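Local coordinates for sulfate adenylyltransferase (Allochromatium vinosum, PDB 4DNX), which catalyses the reaction of sulfate with ATP to give adenosine 5'-phosphosulfate and diphosphate, a step in sulfur metabolism, at residues A334-L339 against H351-I357; M115-E121 against T155-I161; E186-W192 against N258-V262. All blocks are in the same frame, centred on the assembly; numbering follows the deposited sequence. Where two conformers were deposited one is given.

Contact 1 of 3, residues A334-L339 against H351-I357; sequences AYSKKL and HTPDDFI
Tyr335 and Ile357 form an antiparallel hydrogen-bonded pair, with Tyr335 N to Ile357 O at 3.0 Å and Ile357 N to Tyr335 O at 2.8 Å, and Ser336 with Phe356 makes the adjoining non-hydrogen-bonded pair. Lys337 N adds a nearly straight bond to Asp355 O (2.9 Å, 166° at the hydrogen) where the chain of 334-339 turns out of the strand. On one face of the sheet Tyr335 CD2 sits beside Ile357 CD1 at 4.0 Å, and the aliphatic part of Lys337 is laid across the same isoleucine, its CE 3.6 Å from Ile357 CG1. A bend at chi3 (-130°) carries the end of Lys337 toward the backbone of Asp354, and its NZ makes a weak bond to Asp354 O. Ser336 OG works at the edge of the His351 imidazole, in the ring plane, 2.8 Å from His351 NE2; either atom may be the donor. The same hydroxyl oxygen accepts from Leu339 N, an ST motif that ties the turn to the histidine. Over one face of that ring lies Lys338 CD, a CH-pi contact 10° off the ring normal. Beyond it the lysine bends twice, and its NZ forms a salt bridge with Asp355 OD2 at 2.8 Å. Ala334 CB rests 3.7 Å from Phe356 CD1. Val343 of strand 341-344, the outer strand across the same small sheet, also touches Phe356. The 356-357 strand thus closes one edge of a three-stranded antiparallel sheet at the protein surface. Lys338 NZ and Thr352 N hold Asp355 OD2 from the two faces of its carboxylate plane, so the aspartate is probably kept in its charged form and the turn is clasped to 334-339.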
# COMPACT_ATOMS: atom_id res chain seq x y z
N ALA A 334 3.19 34.42 5.46
CA ALA A 334 4.29 35.05 6.20
C ALA A 334 3.96 34.83 7.67
O ALA A 334 2.84 34.47 8.00
CB ALA A 334 4.38 36.53 5.91
N TYR A 335 4.95 35.01 8.54
CA TYR A 335 4.72 34.94 9.96
C TYR A 335 4.33 36.34 10.38
O TYR A 335 5.07 37.30 10.13
CB TYR A 335 6.01 34.54 10.70
CG TYR A 335 5.85 34.46 12.21
CD1 TYR A 335 5.32 33.32 12.81
CD2 TYR A 335 6.23 35.53 13.03
CE1 TYR A 335 5.17 33.23 14.20
CE2 TYR A 335 6.07 35.46 14.41
CZ TYR A 335 5.53 34.29 14.98
OH TYR A 335 5.41 34.24 16.36
N SER A 336 3.17 36.45 11.02
CA SER A 336 2.72 37.71 11.60
C SER A 336 3.28 37.88 13.01
O SER A 336 2.99 37.07 13.89
CB SER A 336 1.19 37.75 11.73
OG SER A 336 0.82 38.89 12.50
N LYS A 337 4.04 38.96 13.21
CA LYS A 337 4.57 39.27 14.52
C LYS A 337 3.43 39.67 15.44
O LYS A 337 3.48 39.40 16.65
CB LYS A 337 5.52 40.46 14.43
CG LYS A 337 6.83 40.14 13.72
CD LYS A 337 7.78 41.30 13.88
CE LYS A 337 8.35 41.69 12.54
NZ LYS A 337 9.20 42.88 12.70
N LYS A 338 2.41 40.33 14.87
CA LYS A 338 1.28 40.82 15.67
C LYS A 338 0.42 39.66 16.19
O LYS A 338 -0.06 39.72 17.33
CB LYS A 338 0.41 41.78 14.87
CG LYS A 338 0.97 43.17 14.72
CD LYS A 338 0.06 44.01 13.83
CE LYS A 338 -0.17 45.38 14.42
NZ LYS A 338 0.06 46.45 13.41
N LEU A 339 0.23 38.64 15.36
CA LEU A 339 -0.65 37.51 15.72
C LEU A 339 0.09 36.30 16.29
O LEU A 339 -0.53 35.41 16.89
CB LEU A 339 -1.51 37.08 14.51
CG LEU A 339 -2.34 38.21 13.86
CD1 LEU A 339 -2.95 37.72 12.54
CD2 LEU A 339 -3.39 38.81 14.81
N HIS A 351 -2.34 44.72 8.55
CA HIS A 351 -0.89 44.71 8.70
C HIS A 351 -0.18 45.59 7.68
O HIS A 351 -0.63 45.74 6.54
CB HIS A 351 -0.34 43.28 8.55
CG HIS A 351 -0.70 42.35 9.68
ND1 HIS A 351 -1.91 42.39 10.34
CD2 HIS A 351 -0.01 41.32 10.23
CE1 HIS A 351 -1.95 41.44 11.25
NE2 HIS A 351 -0.81 40.78 11.21
N THR A 352 0.94 46.18 8.11
CA THR A 352 1.91 46.83 7.23
C THR A 352 2.97 45.77 6.88
O THR A 352 3.02 44.71 7.53
CB THR A 352 2.58 48.03 7.95
OG1 THR A 352 2.98 47.64 9.27
CG2 THR A 352 1.62 49.22 8.06
N PRO A 353 3.82 46.02 5.88
CA PRO A 353 4.87 45.05 5.54
C PRO A 353 5.79 44.71 6.72
O PRO A 353 6.22 43.56 6.85
CB PRO A 353 5.66 45.73 4.41
CG PRO A 353 5.09 47.11 4.27
CD PRO A 353 3.70 47.05 4.84
N ASP A 354 6.06 45.69 7.59
CA ASP A 354 6.92 45.48 8.75
C ASP A 354 6.32 44.55 9.83
O ASP A 354 7.03 44.12 10.73
CB ASP A 354 7.34 46.82 9.39
CG ASP A 354 6.71 48.03 8.71
OD1 ASP A 354 6.98 48.26 7.51
OD2 ASP A 354 5.94 48.76 9.38
N ASP A 355 5.03 44.25 9.74
CA ASP A 355 4.41 43.35 10.71
C ASP A 355 4.66 41.90 10.35
O ASP A 355 4.31 41.00 11.12
CB ASP A 355 2.91 43.60 10.86
CG ASP A 355 2.58 44.98 11.44
OD1 ASP A 355 3.40 45.60 12.16
OD2 ASP A 355 1.45 45.44 11.18
N PHE A 356 5.25 41.65 9.18
CA PHE A 356 5.52 40.28 8.73
C PHE A 356 6.99 39.91 8.78
O PHE A 356 7.84 40.75 8.60
CB PHE A 356 5.03 40.03 7.28
CG PHE A 356 3.54 40.16 7.11
CD1 PHE A 356 2.66 39.24 7.67
CD2 PHE A 356 3.02 41.23 6.37
CE1 PHE A 356 1.28 39.37 7.52
CE2 PHE A 356 1.64 41.38 6.20
CZ PHE A 356 0.77 40.44 6.78
N ILE A 357 7.28 38.64 9.01
CA ILE A 357 8.62 38.14 8.79
C ILE A 357 8.46 37.07 7.71
O ILE A 357 7.53 36.24 7.75
CB ILE A 357 9.25 37.51 10.06
CG1 ILE A 357 9.25 38.49 11.24
CG2 ILE A 357 10.68 37.07 9.79
CD1 ILE A 357 9.46 37.77 12.57

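Contact 2 of 3, residues M115-E121 against T155-I161; sequences MDVTAVE and TAISGPI
Met115 runs fully extended along strand 155-161 and fits its methyl end against the backbone there, with CE 3.3 Å from Ser158 C and close to Gly159 N. Its CG meets Ile161 CG2 at 3.7 Å and its SD meets Ile157 CD1 at 4.0 Å, a course along the strand set by chi1 of -180°, which puts CG opposite the backbone N. The thioether is thus lodged between Ile161 CG2 and Ile157 CD1, the walls of its groove. Cut back to an alanine, this position would probably leave those two methyls without the thioether between them and strip the backbone at Ser158 and Gly159 of its cover. Ile99 and Leu101 of strand 98-102 and Phe58 also touch Met115. Gly159 makes the matching hollow on the partner strand: a CB would run into Asp116 O, which instead approaches Gly159 CA at 3.3 Å. Next to it the Pro160 ring sets its CG against Asp116 CB, while the Asp116 carboxylate turns to a salt bridge with Arg98. Midway the antiparallel pairing is broken by a classic beta bulge, Thr118 and Ala119 both facing Ser158; Thr118 N bonds Ser158 O at 2.8 Å and Ala119 N reaches it only weakly. This shifts the register by one within the mixed sheet of the PUA-like domain. Past the bulge, the CG2 methyls of Val120 and Ile157 are neighbours at 4.2 Å, and Val120 CG1 packs on Thr155 CG2 at 3.7 Å. On the face bearing Ala119, Glu121 and Ser158, two waters fill in: one links Thr118 OG1 to Ser158 OG, the other joins Ser158 OG with Ala156 O and Glu121 OE1, an oxygen that also accepts from Leu61 N.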
# COMPACT_ATOMS: atom_id res chain seq x y z
N MET A 115 -3.87 -4.45 -23.76
CA MET A 115 -4.76 -3.49 -24.42
C MET A 115 -5.49 -4.17 -25.55
O MET A 115 -4.88 -4.94 -26.29
CB MET A 115 -3.93 -2.33 -24.98
CG MET A 115 -4.74 -1.28 -25.67
SD MET A 115 -3.57 0.08 -26.06
CE MET A 115 -4.70 1.19 -26.82
N ASP A 116 -6.80 -3.91 -25.67
CA ASP A 116 -7.53 -4.30 -26.89
C ASP A 116 -7.51 -3.11 -27.81
O ASP A 116 -8.10 -2.05 -27.49
CB ASP A 116 -8.97 -4.75 -26.56
CG ASP A 116 -8.98 -6.02 -25.75
OD1 ASP A 116 -8.49 -7.04 -26.27
OD2 ASP A 116 -9.40 -5.99 -24.57
N VAL A 117 -6.82 -3.25 -28.94
CA VAL A 117 -6.64 -2.11 -29.82
C VAL A 117 -7.87 -1.94 -30.73
O VAL A 117 -8.20 -2.86 -31.51
CB VAL A 117 -5.35 -2.26 -30.64
CG1 VAL A 117 -5.23 -1.12 -31.66
CG2 VAL A 117 -4.15 -2.31 -29.70
N THR A 118 -8.57 -0.82 -30.60
CA THR A 118 -9.73 -0.59 -31.48
C THR A 118 -9.47 0.42 -32.59
O THR A 118 -10.26 0.52 -33.53
CB THR A 118 -11.00 -0.27 -30.70
OG1 THR A 118 -10.76 0.82 -29.81
CG2 THR A 118 -11.40 -1.52 -29.87
N ALA A 119 -8.36 1.15 -32.52
CA ALA A 119 -7.98 1.98 -33.66
C ALA A 119 -6.51 2.30 -33.62
O ALA A 119 -5.89 2.34 -32.54
CB ALA A 119 -8.78 3.28 -33.69
N VAL A 120 -5.96 2.49 -34.81
CA VAL A 120 -4.58 2.92 -34.95
C VAL A 120 -4.64 4.10 -35.93
O VAL A 120 -5.07 3.92 -37.09
CB VAL A 120 -3.68 1.80 -35.53
CG1 VAL A 120 -2.29 2.34 -35.83
CG2 VAL A 120 -3.61 0.59 -34.61
N GLU A 121 -4.20 5.27 -35.50
CA GLU A 121 -4.38 6.52 -36.26
C GLU A 121 -3.07 7.32 -36.35
O GLU A 121 -2.29 7.33 -35.41
CB GLU A 121 -5.45 7.40 -35.58
CG GLU A 121 -6.84 6.73 -35.49
CD GLU A 121 -7.85 7.53 -34.65
OE1 GLU A 121 -7.60 7.70 -33.46
OE2 GLU A 121 -8.88 7.99 -35.22
N THR A 155 1.92 8.04 -34.10
CA THR A 155 0.95 6.97 -34.26
C THR A 155 0.21 6.77 -32.94
O THR A 155 0.80 6.37 -31.95
CB THR A 155 1.63 5.65 -34.69
OG1 THR A 155 2.30 5.84 -35.94
CG2 THR A 155 0.60 4.53 -34.88
N ALA A 156 -1.10 7.03 -32.94
CA ALA A 156 -1.92 6.88 -31.73
C ALA A 156 -2.63 5.53 -31.75
O ALA A 156 -3.31 5.20 -32.74
CB ALA A 156 -2.94 8.00 -31.67
N ILE A 157 -2.45 4.74 -30.69
CA ILE A 157 -3.20 3.48 -30.56
C ILE A 157 -4.22 3.67 -29.44
O ILE A 157 -3.91 4.28 -28.38
CB ILE A 157 -2.26 2.28 -30.34
CG1 ILE A 157 -1.45 2.43 -29.06
CG2 ILE A 157 -1.29 2.19 -31.54
CD1 ILE A 157 -0.70 1.11 -28.66
N SER A 158 -5.44 3.21 -29.69
CA SER A 158 -6.54 3.50 -28.75
C SER A 158 -7.34 2.25 -28.46
O SER A 158 -7.32 1.28 -29.25
CB SER A 158 -7.47 4.60 -29.29
OG SER A 158 -7.94 4.30 -30.61
N GLY A 159 -8.01 2.26 -27.30
CA GLY A 159 -8.78 1.09 -26.85
C GLY A 159 -8.64 0.85 -25.36
O GLY A 159 -7.76 1.46 -24.69
N PRO A 160 -9.47 -0.04 -24.82
CA PRO A 160 -9.52 -0.27 -23.38
C PRO A 160 -8.30 -1.08 -22.89
O PRO A 160 -7.75 -1.89 -23.66
CB PRO A 160 -10.82 -1.10 -23.18
CG PRO A 160 -11.01 -1.78 -24.52
CD PRO A 160 -10.45 -0.88 -25.56
N ILE A 161 -7.91 -0.87 -21.63
CA ILE A 161 -6.76 -1.59 -21.08
C ILE A 161 -7.12 -2.28 -19.77
O ILE A 161 -8.09 -1.89 -19.10
CB ILE A 161 -5.51 -0.63 -20.85
CG1 ILE A 161 -5.80 0.38 -19.74
CG2 ILE A 161 -5.07 0.05 -22.18
CD1 ILE A 161 -4.54 1.29 -19.43
O HOH W 1 -10.28 3.52 -30.67
O HOH W 2 -6.25 5.69 -32.26

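Contact 3 of 3, residues E186-W192 against N258-V262; sequences EIQERGW and NTVMV
Met261 fills the dense, buried half of this contact: its SD lies 3.7 Å from Trp192 CZ3, oblique to the indole in a Met-aromatic contact, and Ile187 CG1 meets the sulfur at 3.9 Å. Met261 CG packs over one face of the Arg190 guanidinium. Met261 and Glu186 are each modelled in two conformers, so these sulfur contacts, and the salt bridge of Arg190 NE to Glu186 OE1 (3.1 Å, in the guanidinium plane), hold for one of them. Extended from CG to NE, Arg190 carries its flat group alongside the strand, where NH1 makes a weak bond to Val260 O. Polar bonding takes over at Asn258: ND2 holds the last-turn carbonyl, Arg190 O (3.1 Å), in plane and on a lone pair, and OD1 accepts from the guanidinium of the same residue, Arg190 NH1 (3.1 Å). Trp192 NE1 reaches Asn258 O at 3.0 Å from above the carbonyl plane, a bent bond of 136°. Whereas Met261, Ile187 and Trp192 are buried, Asn258 and Thr259 are partly exposed; Thr259 CB points away from the helix and its hydroxyl bonds Pro256 O. Gly191, with positive phi, follows the helix in a Schellman motif and lets the chain turn so that Trp192 faces the strand. Helix 180-190 is thereby packed on strand 260-266, an outermost strand, within this chain, of the parallel Rossmann-like sheet, with strand 223-230 beside it, helix 240-254 touching Val260 and Val262, and Glu189 of the second subunit pairing with Arg190 across the dimer interface.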
# COMPACT_ATOMS: atom_id res chain seq x y z
N GLU A 186 -10.06 4.26 3.10
CA GLU A 186 -9.48 4.78 4.34
C GLU A 186 -10.17 6.05 4.86
O GLU A 186 -10.39 6.17 6.07
CB GLU A 186 -7.98 5.01 4.19
CG GLU A 186 -7.32 5.65 5.41
CD GLU A 186 -5.83 5.37 5.50
OE1 GLU A 186 -5.27 5.69 6.58
OE2 GLU A 186 -5.22 4.82 4.53
N ILE A 187 -10.52 6.98 3.97
CA ILE A 187 -11.32 8.18 4.39
C ILE A 187 -12.61 7.70 5.03
O ILE A 187 -13.06 8.21 6.09
CB ILE A 187 -11.62 9.11 3.19
CG1 ILE A 187 -10.33 9.84 2.79
CG2 ILE A 187 -12.75 10.09 3.55
CD1 ILE A 187 -10.41 10.58 1.43
N GLN A 188 -13.21 6.68 4.42
CA GLN A 188 -14.51 6.21 4.83
C GLN A 188 -14.46 5.70 6.22
O GLN A 188 -15.28 6.06 7.10
CB GLN A 188 -14.94 5.07 3.92
CG GLN A 188 -15.82 5.52 2.87
CD GLN A 188 -17.26 5.25 3.21
OE1 GLN A 188 -17.66 5.33 4.38
NE2 GLN A 188 -18.04 4.92 2.19
N GLU A 189 -13.47 4.86 6.47
CA GLU A 189 -13.46 4.20 7.72
C GLU A 189 -13.03 5.13 8.85
O GLU A 189 -13.58 5.02 9.96
CB GLU A 189 -12.63 2.92 7.67
CG GLU A 189 -13.00 1.95 8.79
CD GLU A 189 -12.50 2.46 10.13
OE1 GLU A 189 -11.42 3.12 10.07
OE2 GLU A 189 -13.16 2.29 11.19
N ARG A 190 -12.12 6.06 8.55
CA ARG A 190 -11.61 7.00 9.57
C ARG A 190 -12.72 7.97 10.00
O ARG A 190 -12.58 8.71 10.99
CB ARG A 190 -10.40 7.76 9.01
CG ARG A 190 -9.07 6.97 8.97
CD ARG A 190 -8.07 8.03 8.77
NE ARG A 190 -6.72 7.66 8.41
CZ ARG A 190 -5.68 8.32 8.86
NH1 ARG A 190 -5.84 9.34 9.74
NH2 ARG A 190 -4.48 7.93 8.51
N GLY A 191 -13.82 7.95 9.27
CA GLY A 191 -15.02 8.76 9.62
C GLY A 191 -15.07 10.20 9.12
O GLY A 191 -15.95 10.98 9.53
N TRP A 192 -14.10 10.57 8.27
CA TRP A 192 -14.00 11.95 7.79
C TRP A 192 -15.13 12.27 6.80
O TRP A 192 -15.37 11.48 5.85
CB TRP A 192 -12.66 12.16 7.08
CG TRP A 192 -11.46 12.05 7.98
CD1 TRP A 192 -11.43 11.90 9.36
CD2 TRP A 192 -10.11 12.12 7.54
NE1 TRP A 192 -10.11 11.84 9.79
CE2 TRP A 192 -9.28 12.01 8.70
CE3 TRP A 192 -9.50 12.26 6.27
CZ2 TRP A 192 -7.87 12.04 8.62
CZ3 TRP A 192 -8.08 12.29 6.20
CH2 TRP A 192 -7.30 12.19 7.36
N ASN A 258 -5.92 11.54 14.37
CA ASN A 258 -6.81 11.20 13.25
C ASN A 258 -7.17 12.41 12.37
O ASN A 258 -8.36 12.64 12.06
CB ASN A 258 -8.08 10.49 13.76
CG ASN A 258 -8.88 9.88 12.59
OD1 ASN A 258 -8.27 9.45 11.60
ND2 ASN A 258 -10.22 9.89 12.68
N THR A 259 -6.16 13.21 11.99
CA THR A 259 -6.40 14.34 11.08
C THR A 259 -5.54 14.32 9.84
O THR A 259 -5.78 15.12 8.96
CB THR A 259 -6.23 15.72 11.80
OG1 THR A 259 -4.88 15.82 12.29
CG2 THR A 259 -7.19 15.83 12.94
N VAL A 260 -4.56 13.42 9.75
CA VAL A 260 -3.66 13.42 8.58
C VAL A 260 -3.55 12.03 7.96
O VAL A 260 -3.47 11.05 8.71
CB VAL A 260 -2.23 13.89 8.96
CG1 VAL A 260 -1.29 13.88 7.71
CG2 VAL A 260 -2.28 15.27 9.61
N MET A 261 -3.60 11.95 6.61
CA MET A 261 -3.27 10.76 5.87
C MET A 261 -2.11 11.08 4.93
O MET A 261 -2.26 11.95 4.09
CB MET A 261 -4.46 10.34 5.01
CG MET A 261 -5.44 9.48 5.68
SD MET A 261 -6.87 9.22 4.59
CE MET A 261 -6.06 8.49 3.16
N VAL A 262 -0.99 10.38 5.08
CA VAL A 262 0.20 10.58 4.21
C VAL A 262 0.21 9.51 3.11
O VAL A 262 0.21 8.28 3.40
CB VAL A 262 1.51 10.56 5.02
CG1 VAL A 262 2.73 10.76 4.12
CG2 VAL A 262 1.49 11.69 6.09

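Overall arrangement
The three contacts follow one another along the chain without interlocking, contact 2 closing before contact 3 opens and contact 3 before contact 1. Contact 2 belongs to the PUA-like domain, contacts 1 and 3 to the ATP-sulfurylase part. Contacts 1 and 2 lie on opposite sides of the chain's centre, their own centres about 57 Å apart; contact 3 is about 34 Å from contact 1 and about 38 Å from contact 2, centre to centre. None touches another: the nearest atoms of contacts 1 and 3 are about 20 Å apart. Only contact 3 meets the second subunit, and each contact joins elements of its own region.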